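PDB 3U4Y: uncharacterized protein from Desulfotomaculum acetoxidans, which is of unknown function but folds as a seven-bladed beta-propeller related to the lactonase family, some of whose members hydrolyse lactones. Local coordinates for residues L64-T69 with Y113-N118; A193-N198 with N220-T225; T242-N247 with L255-S260. One frame throughout, in Å; residues are numbered along the deposited sequence.

Interaction 1: residues L64-T69 with Y113-N118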
loop_
_atom_site.group_PDB
_atom_site.type_symbol
_atom_site.label_atom_id
_atom_site.label_comp_id
_atom_site.label_asym_id
_atom_site.label_seq_id
_atom_site.Cartn_x
_atom_site.Cartn_y
_atom_site.Cartn_z
ATOM N N LEU A 64 12.340 -7.070 -8.602
ATOM C CA LEU A 64 12.349 -6.050 -7.559
ATOM C C LEU A 64 13.603 -5.174 -7.642
ATOM O O LEU A 64 14.713 -5.688 -7.732
ATOM C CB LEU A 64 12.279 -6.708 -6.181
ATOM C CG LEU A 64 12.360 -5.782 -4.958
ATOM C CD1 LEU A 64 11.298 -6.128 -3.922
ATOM C CD2 LEU A 64 13.736 -5.817 -4.339
ATOM N N VAL A 65 13.432 -3.858 -7.609
ATOM C CA VAL A 65 14.585 -2.954 -7.546
ATOM C C VAL A 65 14.638 -2.173 -6.219
ATOM O O VAL A 65 13.598 -1.788 -5.679
ATOM C CB VAL A 65 14.615 -1.968 -8.733
ATOM C CG1 VAL A 65 14.176 -2.658 -9.992
ATOM C CG2 VAL A 65 13.713 -0.794 -8.463
ATOM N N GLN A 66 15.856 -1.957 -5.709
ATOM C CA GLN A 66 16.096 -1.247 -4.450
ATOM C C GLN A 66 16.916 0.003 -4.691
ATOM O O GLN A 66 17.918 -0.038 -5.387
ATOM C CB GLN A 66 16.837 -2.147 -3.453
ATOM C CG GLN A 66 17.489 -1.395 -2.283
ATOM C CD GLN A 66 18.143 -2.319 -1.254
ATOM O OE1 GLN A 66 18.104 -3.547 -1.379
ATOM N NE2 GLN A 66 18.747 -1.726 -0.228
ATOM N N ILE A 67 16.510 1.120 -4.111
ATOM C CA ILE A 67 17.269 2.343 -4.330
ATOM C C ILE A 67 17.569 3.143 -3.041
ATOM O O ILE A 67 16.763 3.142 -2.113
ATOM C CB ILE A 67 16.608 3.221 -5.421
ATOM C CG1 ILE A 67 16.133 4.540 -4.843
ATOM C CG2 ILE A 67 15.464 2.482 -6.130
ATOM C CD1 ILE A 67 15.820 5.543 -5.903
ATOM N N GLU A 68 18.745 3.777 -2.972
ATOM C CA GLU A 68 19.089 4.663 -1.854
ATOM C C GLU A 68 18.729 6.106 -2.200
ATOM O O GLU A 68 18.994 6.560 -3.308
ATOM C CB GLU A 68 20.577 4.593 -1.533
ATOM C CG GLU A 68 21.073 3.289 -0.938
ATOM C CD GLU A 68 22.575 3.346 -0.619
ATOM O OE1 GLU A 68 23.197 4.426 -0.819
ATOM O OE2 GLU A 68 23.130 2.313 -0.170
ATOM N N THR A 69 18.155 6.843 -1.257
ATOM C CA THR A 69 17.509 8.106 -1.604
ATOM C C THR A 69 18.201 9.373 -1.126
ATOM O O THR A 69 17.717 10.479 -1.397
ATOM C CB THR A 69 16.099 8.153 -1.029
ATOM O OG1 THR A 69 16.173 8.149 0.402
ATOM C CG2 THR A 69 15.303 6.953 -1.491
ATOM N N TYR A 113 12.268 -10.511 0.937
ATOM C CA TYR A 113 13.513 -10.016 0.378
ATOM C C TYR A 113 14.353 -9.316 1.454
ATOM O O TYR A 113 13.861 -8.391 2.100
ATOM C CB TYR A 113 13.147 -9.053 -0.745
ATOM C CG TYR A 113 14.250 -8.145 -1.218
ATOM C CD1 TYR A 113 15.111 -8.531 -2.243
ATOM C CD2 TYR A 113 14.415 -6.890 -0.666
ATOM C CE1 TYR A 113 16.114 -7.693 -2.689
ATOM C CE2 TYR A 113 15.422 -6.042 -1.106
ATOM C CZ TYR A 113 16.265 -6.446 -2.119
ATOM O OH TYR A 113 17.258 -5.591 -2.546
ATOM N N SER A 114 15.602 -9.758 1.647
ATOM C CA SER A 114 16.498 -9.165 2.661
ATOM C C SER A 114 17.211 -7.897 2.196
ATOM O O SER A 114 17.968 -7.935 1.240
ATOM C CB SER A 114 17.546 -10.177 3.138
ATOM O OG SER A 114 18.317 -9.656 4.218
ATOM N N PHE A 115 16.986 -6.784 2.885
ATOM C CA PHE A 115 17.625 -5.516 2.542
ATOM C C PHE A 115 19.115 -5.543 2.841
ATOM O O PHE A 115 19.900 -4.793 2.253
ATOM C CB PHE A 115 17.019 -4.394 3.364
ATOM C CG PHE A 115 15.802 -3.769 2.756
ATOM C CD1 PHE A 115 15.911 -2.622 1.982
ATOM C CD2 PHE A 115 14.543 -4.296 2.992
ATOM C CE1 PHE A 115 14.794 -2.024 1.439
ATOM C CE2 PHE A 115 13.417 -3.702 2.450
ATOM C CZ PHE A 115 13.545 -2.567 1.673
ATOM N N LEU A 116 19.491 -6.386 3.793
ATOM C CA LEU A 116 20.884 -6.511 4.190
ATOM C C LEU A 116 21.626 -7.311 3.133
ATOM O O LEU A 116 22.658 -6.878 2.616
ATOM C CB LEU A 116 20.970 -7.216 5.541
ATOM C CG LEU A 116 19.669 -7.119 6.351
ATOM C CD1 LEU A 116 19.466 -8.357 7.212
ATOM C CD2 LEU A 116 19.604 -5.839 7.194
ATOM N N LYS A 117 21.070 -8.476 2.806
ATOM C CA LYS A 117 21.672 -9.401 1.859
ATOM C C LYS A 117 21.349 -9.020 0.425
ATOM O O LYS A 117 21.963 -9.534 -0.510
ATOM C CB LYS A 117 21.200 -10.826 2.131
ATOM C CG LYS A 117 21.247 -11.231 3.598
ATOM C CD LYS A 117 21.203 -12.745 3.758
ATOM C CE LYS A 117 22.332 -13.229 4.658
ATOM N NZ LYS A 117 22.716 -14.651 4.410
ATOM N N ASN A 118 20.398 -8.107 0.256
ATOM C CA ASN A 118 19.996 -7.626 -1.068
ATOM C C ASN A 118 19.463 -8.743 -1.975
ATOM O O ASN A 118 19.496 -8.603 -3.195
ATOM C CB ASN A 118 21.153 -6.899 -1.766
ATOM C CG ASN A 118 21.533 -5.587 -1.088
ATOM O OD1 ASN A 118 21.265 -4.513 -1.615
ATOM N ND2 ASN A 118 22.176 -5.671 0.074
#

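Interaction 2: residues A193-N198 with N220-T225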
loop_
_atom_site.group_PDB
_atom_site.type_symbol
_atom_site.label_atom_id
_atom_site.label_comp_id
_atom_site.label_asym_id
_atom_site.label_seq_id
_atom_site.Cartn_x
_atom_site.Cartn_y
_atom_site.Cartn_z
ATOM N N ALA A 193 -10.851 -3.126 2.587
ATOM C CA ALA A 193 -11.702 -2.480 1.605
ATOM C C ALA A 193 -12.402 -3.551 0.780
ATOM O O ALA A 193 -11.756 -4.385 0.137
ATOM C CB ALA A 193 -10.883 -1.594 0.711
ATOM N N ASN A 194 -13.728 -3.529 0.825
ATOM C CA ASN A 194 -14.542 -4.463 0.083
ATOM C C ASN A 194 -15.064 -3.729 -1.123
ATOM O O ASN A 194 -15.849 -2.788 -1.011
ATOM C CB ASN A 194 -15.676 -4.942 0.954
ATOM C CG ASN A 194 -15.190 -5.704 2.177
ATOM O OD1 ASN A 194 -14.472 -6.701 2.069
ATOM N ND2 ASN A 194 -15.605 -5.251 3.346
ATOM N N LEU A 195 -14.585 -4.146 -2.285
ATOM C CA LEU A 195 -14.701 -3.334 -3.483
ATOM C C LEU A 195 -16.113 -3.313 -4.081
ATOM O O LEU A 195 -16.597 -2.262 -4.502
ATOM C CB LEU A 195 -13.640 -3.756 -4.502
ATOM C CG LEU A 195 -13.385 -2.898 -5.748
ATOM C CD1 LEU A 195 -13.460 -1.412 -5.466
ATOM C CD2 LEU A 195 -12.037 -3.242 -6.312
ATOM N N ILE A 196 -16.790 -4.450 -4.121
ATOM C CA ILE A 196 -18.174 -4.383 -4.557
ATOM C C ILE A 196 -19.128 -4.240 -3.376
ATOM O O ILE A 196 -20.155 -3.588 -3.499
ATOM C CB ILE A 196 -18.597 -5.533 -5.497
ATOM C CG1 ILE A 196 -18.321 -6.879 -4.860
ATOM C CG2 ILE A 196 -17.883 -5.436 -6.829
ATOM C CD1 ILE A 196 -18.925 -8.022 -5.640
ATOM N N GLY A 197 -18.769 -4.822 -2.233
ATOM C CA GLY A 197 -19.531 -4.660 -1.005
ATOM C C GLY A 197 -19.667 -3.191 -0.647
ATOM O O GLY A 197 -20.604 -2.801 0.049
ATOM N N ASN A 198 -18.739 -2.366 -1.131
ATOM C CA ASN A 198 -18.750 -0.933 -0.829
ATOM C C ASN A 198 -18.780 -0.689 0.664
ATOM O O ASN A 198 -19.664 -0.021 1.179
ATOM C CB ASN A 198 -19.958 -0.281 -1.451
ATOM C CG ASN A 198 -19.755 0.047 -2.876
ATOM O OD1 ASN A 198 -18.634 0.025 -3.379
ATOM N ND2 ASN A 198 -20.834 0.386 -3.550
ATOM N N ASN A 220 -18.856 5.163 -0.348
ATOM C CA ASN A 220 -19.261 5.482 -1.701
ATOM C C ASN A 220 -18.776 4.416 -2.666
ATOM O O ASN A 220 -18.018 3.514 -2.305
ATOM C CB ASN A 220 -18.700 6.829 -2.124
ATOM C CG ASN A 220 -19.345 7.977 -1.405
ATOM O OD1 ASN A 220 -18.720 8.615 -0.563
ATOM N ND2 ASN A 220 -20.597 8.257 -1.734
ATOM N N ASN A 221 -19.181 4.540 -3.916
ATOM C CA ASN A 221 -18.854 3.506 -4.873
ATOM C C ASN A 221 -17.365 3.205 -5.020
ATOM O O ASN A 221 -16.572 4.072 -5.407
ATOM C CB ASN A 221 -19.452 3.830 -6.236
ATOM C CG ASN A 221 -19.510 2.624 -7.134
ATOM O OD1 ASN A 221 -19.548 1.477 -6.663
ATOM N ND2 ASN A 221 -19.512 2.869 -8.438
ATOM N N LEU A 222 -17.013 1.967 -4.685
ATOM C CA LEU A 222 -15.785 1.352 -5.155
ATOM C C LEU A 222 -14.543 1.807 -4.395
ATOM O O LEU A 222 -13.723 2.545 -4.929
ATOM C CB LEU A 222 -15.643 1.615 -6.650
ATOM C CG LEU A 222 -15.564 0.381 -7.560
ATOM C CD1 LEU A 222 -16.634 -0.639 -7.210
ATOM C CD2 LEU A 222 -15.681 0.789 -9.000
ATOM N N PRO A 223 -14.407 1.353 -3.139
ATOM C CA PRO A 223 -13.304 1.753 -2.259
ATOM C C PRO A 223 -11.968 1.081 -2.592
ATOM O O PRO A 223 -11.872 -0.146 -2.637
ATOM C CB PRO A 223 -13.793 1.308 -0.881
ATOM C CG PRO A 223 -14.733 0.165 -1.161
ATOM C CD PRO A 223 -15.417 0.539 -2.429
ATOM N N GLY A 224 -10.930 1.887 -2.795
ATOM C CA GLY A 224 -9.640 1.358 -3.183
ATOM C C GLY A 224 -8.617 1.218 -2.071
ATOM O O GLY A 224 -8.205 0.112 -1.722
ATOM N N THR A 225 -8.193 2.344 -1.517
ATOM C CA THR A 225 -7.063 2.330 -0.602
ATOM C C THR A 225 -7.371 3.075 0.691
ATOM O O THR A 225 -8.064 4.093 0.690
ATOM C CB THR A 225 -5.741 2.837 -1.297
ATOM O OG1 THR A 225 -5.358 4.123 -0.791
ATOM C CG2 THR A 225 -5.905 2.883 -2.841
#

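Interaction 3: residues T242-N247 with L255-S260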
loop_
_atom_site.group_PDB
_atom_site.type_symbol
_atom_site.label_atom_id
_atom_site.label_comp_id
_atom_site.label_asym_id
_atom_site.label_seq_id
_atom_site.Cartn_x
_atom_site.Cartn_y
_atom_site.Cartn_z
ATOM N N THR A 242 -14.858 9.856 -4.791
ATOM C CA THR A 242 -14.618 10.620 -3.585
ATOM C C THR A 242 -13.493 10.094 -2.719
ATOM O O THR A 242 -13.091 8.932 -2.812
ATOM C CB THR A 242 -15.875 10.644 -2.697
ATOM O OG1 THR A 242 -16.214 9.308 -2.309
ATOM C CG2 THR A 242 -17.042 11.250 -3.435
ATOM N N VAL A 243 -12.996 10.979 -1.863
ATOM C CA VAL A 243 -12.361 10.554 -0.632
ATOM C C VAL A 243 -13.430 10.593 0.435
ATOM O O VAL A 243 -14.222 11.524 0.485
ATOM C CB VAL A 243 -11.287 11.505 -0.179
ATOM C CG1 VAL A 243 -10.571 10.914 1.039
ATOM C CG2 VAL A 243 -10.338 11.769 -1.309
ATOM N N ASP A 244 -13.461 9.563 1.263
ATOM C CA ASP A 244 -14.326 9.522 2.426
ATOM C C ASP A 244 -13.465 9.599 3.664
ATOM O O ASP A 244 -12.450 8.917 3.763
ATOM C CB ASP A 244 -15.132 8.221 2.452
ATOM C CG ASP A 244 -16.110 8.153 1.327
ATOM O OD1 ASP A 244 -16.384 9.216 0.745
ATOM O OD2 ASP A 244 -16.594 7.057 1.005
ATOM N N VAL A 245 -13.846 10.431 4.615
ATOM C CA VAL A 245 -13.145 10.376 5.870
ATOM C C VAL A 245 -14.028 9.834 6.997
ATOM O O VAL A 245 -15.194 10.201 7.126
ATOM C CB VAL A 245 -12.464 11.730 6.196
ATOM C CG1 VAL A 245 -13.075 12.835 5.367
ATOM C CG2 VAL A 245 -12.513 12.025 7.675
ATOM N N PHE A 246 -13.468 8.916 7.775
ATOM C CA PHE A 246 -14.133 8.422 8.969
ATOM C C PHE A 246 -13.304 8.727 10.204
ATOM O O PHE A 246 -12.114 8.940 10.118
ATOM C CB PHE A 246 -14.304 6.914 8.903
ATOM C CG PHE A 246 -15.026 6.433 7.692
ATOM C CD1 PHE A 246 -14.496 6.641 6.422
ATOM C CD2 PHE A 246 -16.213 5.730 7.821
ATOM C CE1 PHE A 246 -15.150 6.175 5.290
ATOM C CE2 PHE A 246 -16.867 5.261 6.708
ATOM C CZ PHE A 246 -16.339 5.484 5.437
ATOM N N ASN A 247 -13.949 8.728 11.357
ATOM C CA ASN A 247 -13.251 8.746 12.622
ATOM C C ASN A 247 -13.232 7.334 13.141
ATOM O O ASN A 247 -14.173 6.591 12.914
ATOM C CB ASN A 247 -14.000 9.606 13.623
ATOM C CG ASN A 247 -13.737 11.079 13.439
ATOM O OD1 ASN A 247 -14.677 11.874 13.350
ATOM N ND2 ASN A 247 -12.457 11.461 13.404
ATOM N N LEU A 255 -16.025 2.632 13.345
ATOM C CA LEU A 255 -15.756 3.654 12.334
ATOM C C LEU A 255 -16.962 4.561 12.107
ATOM O O LEU A 255 -18.022 4.087 11.740
ATOM C CB LEU A 255 -15.430 2.970 11.006
ATOM C CG LEU A 255 -13.988 2.628 10.657
ATOM C CD1 LEU A 255 -13.918 2.182 9.225
ATOM C CD2 LEU A 255 -13.109 3.849 10.873
ATOM N N SER A 256 -16.810 5.865 12.283
ATOM C CA SER A 256 -17.945 6.778 12.159
ATOM C C SER A 256 -17.748 7.731 10.985
ATOM O O SER A 256 -16.759 8.453 10.927
ATOM C CB SER A 256 -18.128 7.573 13.466
ATOM O OG SER A 256 -17.788 6.801 14.616
ATOM N N PHE A 257 -18.688 7.741 10.050
ATOM C CA PHE A 257 -18.555 8.608 8.882
ATOM C C PHE A 257 -18.498 10.064 9.284
ATOM O O PHE A 257 -19.226 10.503 10.160
ATOM C CB PHE A 257 -19.693 8.400 7.882
ATOM C CG PHE A 257 -19.511 9.152 6.596
ATOM C CD1 PHE A 257 -18.513 8.793 5.703
ATOM C CD2 PHE A 257 -20.325 10.227 6.287
ATOM C CE1 PHE A 257 -18.330 9.506 4.531
ATOM C CE2 PHE A 257 -20.147 10.940 5.115
ATOM C CZ PHE A 257 -19.151 10.583 4.238
ATOM N N VAL A 258 -17.625 10.818 8.640
ATOM C CA VAL A 258 -17.549 12.239 8.902
ATOM C C VAL A 258 -17.999 13.014 7.688
ATOM O O VAL A 258 -18.977 13.756 7.747
ATOM C CB VAL A 258 -16.131 12.644 9.244
ATOM C CG1 VAL A 258 -16.055 14.130 9.476
ATOM C CG2 VAL A 258 -15.666 11.882 10.462
ATOM N N LYS A 259 -17.277 12.840 6.587
ATOM C CA LYS A 259 -17.633 13.497 5.341
ATOM C C LYS A 259 -16.862 12.941 4.158
ATOM O O LYS A 259 -15.953 12.128 4.306
ATOM C CB LYS A 259 -17.363 14.988 5.440
ATOM C CG LYS A 259 -15.906 15.303 5.630
ATOM C CD LYS A 259 -15.575 16.623 4.969
ATOM C CE LYS A 259 -14.186 17.090 5.339
ATOM N NZ LYS A 259 -14.037 17.205 6.819
ATOM N N SER A 260 -17.236 13.410 2.978
ATOM C CA SER A 260 -16.595 13.001 1.742
ATOM C C SER A 260 -16.374 14.211 0.882
ATOM O O SER A 260 -16.996 15.247 1.086
ATOM C CB SER A 260 -17.472 12.013 0.995
ATOM O OG SER A 260 -18.831 12.174 1.362
#

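Interaction 1: residues L64-T69 with Y113-N118
Leu64 lays its CD2 methyl over one face of the Tyr113 ring, 3.4 Å from CD2 to the ring centroid and only 12° off the normal, a CH-pi contact over the middle of the ring. At the edge of the same ring, near its plane, stands Gln66 OE1, which accepts a hydrogen bond from Tyr113 OH at 2.5 Å. The phenol approaches OE1 in the carbonyl plane, although the amide as a whole is turned almost square to the ring. The amide gets there because Gln66 has CG anti to its own N (chi1 163°) and is extended beyond it, a long reach from strand 63-68. Past the phenol, Phe115 brings CD1 obliquely to within 3.7 Å of Gln66 NE2, while the Asn118 amide lies nearly parallel to that of Gln66. Asn118 OD1 and Gln66 OE1, 3.3 Å apart, are both acceptors and form no bond. Gln66 NE2 finds its acceptor in Asn53 OD1 on the neighbouring strand of its own blade, and Tyr113 also packs edge-to-face with Phe120. Leucine and tyrosine suit the buried, apolar part of this seam between adjacent propeller blades. Glutamine suits its polar spot because it can accept from the next blade and donate within its own; the two bonds are consistent with the modelled orientation of its buried amide and satisfy both its ends.

Interaction 2: residues A193-N198 with N220-T225
One hydrogen bond, made by Asn198 and Leu222, ties the turn after strand 189-194 to the inter-blade loop. Leu222 N donates to Asn198 OD1 over 2.8 Å with an N-H...O angle of 161°, coming from above the carbonyl plane, 38° out of it. Asn198 has positive phi and psi, a left-handed conformation that asparagine tolerates well, and its backbone N makes a weak bond back to Asn194 O across the turn. The Asn221 amide stands nearly perpendicular to that of Asn198, with Asn198 ND2 and Asn221 OD1 3.5 Å apart, close but not bonded.

The apolar contacts centre on Leu195, whose CD1 reaches Leu222 CG at 3.5 Å and Pro223 CD at 4.1 Å. CG anti to the backbone N (chi1 -169°) swings this branch across to the loop. Pro223 CG lies 3.2 Å from Asn194 O, and Pro223 CB is 4.4 Å from Ala193 CB; small alanine lets the loop pass close by.

Asn220 N gives the loop a second tie, to Asp244 OD2. Proline lacks an N-H that would need a partner, while the preceding N-H, that of Leu222, is met by a side chain. Across these two segments, one hydrogen bond thus sits beside an apolar patch, without strand pairing.

Interaction 3: residues T242-N247 with L255-S260
Val245 and Lys259 pair at the centre of this antiparallel hairpin: Val245 N donates to Lys259 O at 2.7 Å, almost perfectly straight. Val245 O answers with Val258 N at 2.9 Å and, more weakly, with Lys259 N at 3.4 Å. Two residues thus face one, a classic beta bulge that shifts the register. Beyond it the pairing is regular again, with Asn247 N to Ser256 O at 2.9 Å and Ser256 N to Asn247 O at 2.8 Å.

The tightly packed part is strand 242-249, where Val243 to Phe246 are all buried. Leu255 CD2 fills in against Phe246 CB at 3.8 Å, apolar bulk suited to that interior. Ser256, Phe257 and Val258 form the solvent side. Phe257 is exposed, although its edge meets the face of Phe246 in a T-shaped stack, centroids 5.5 Å apart and planes at 80°. Val258 lies with CB against Val245 and with CG2 against the Asn247 amide, and Lys259 lends Val245 its aliphatic CG while the bent chain carries its amine onward.

Strand 254-262 is the outermost of its blade, and strand 234-238 flanks 242-249 on the inner side. Phe246 and Leu255 also reach Val217 on strand 212-218, so the hairpin packs against the preceding blade.

Overall arrangement
The three contacts come in series along the chain of a propeller built from four-stranded antiparallel sheets. Interaction 1 joins two consecutive blades through the third strand of one and the third strand and following turn of the next. Interactions 1 and 2 have their centres about 33 Å apart, on opposite sides of the chain's centre. Interactions 1 and 3, likewise on opposite sides, have centres about 36 Å apart. Interactions 2 and 3 are neighbours, centres about 13 Å apart: loop 220-225 leads into the blade whose outer hairpin is interaction 3, and Asn220 N probably hydrogen-bonds Asp244 OD2. Interactions 1 and 2 thus join successive blades or the loop between them, whereas interaction 3 lies within one blade.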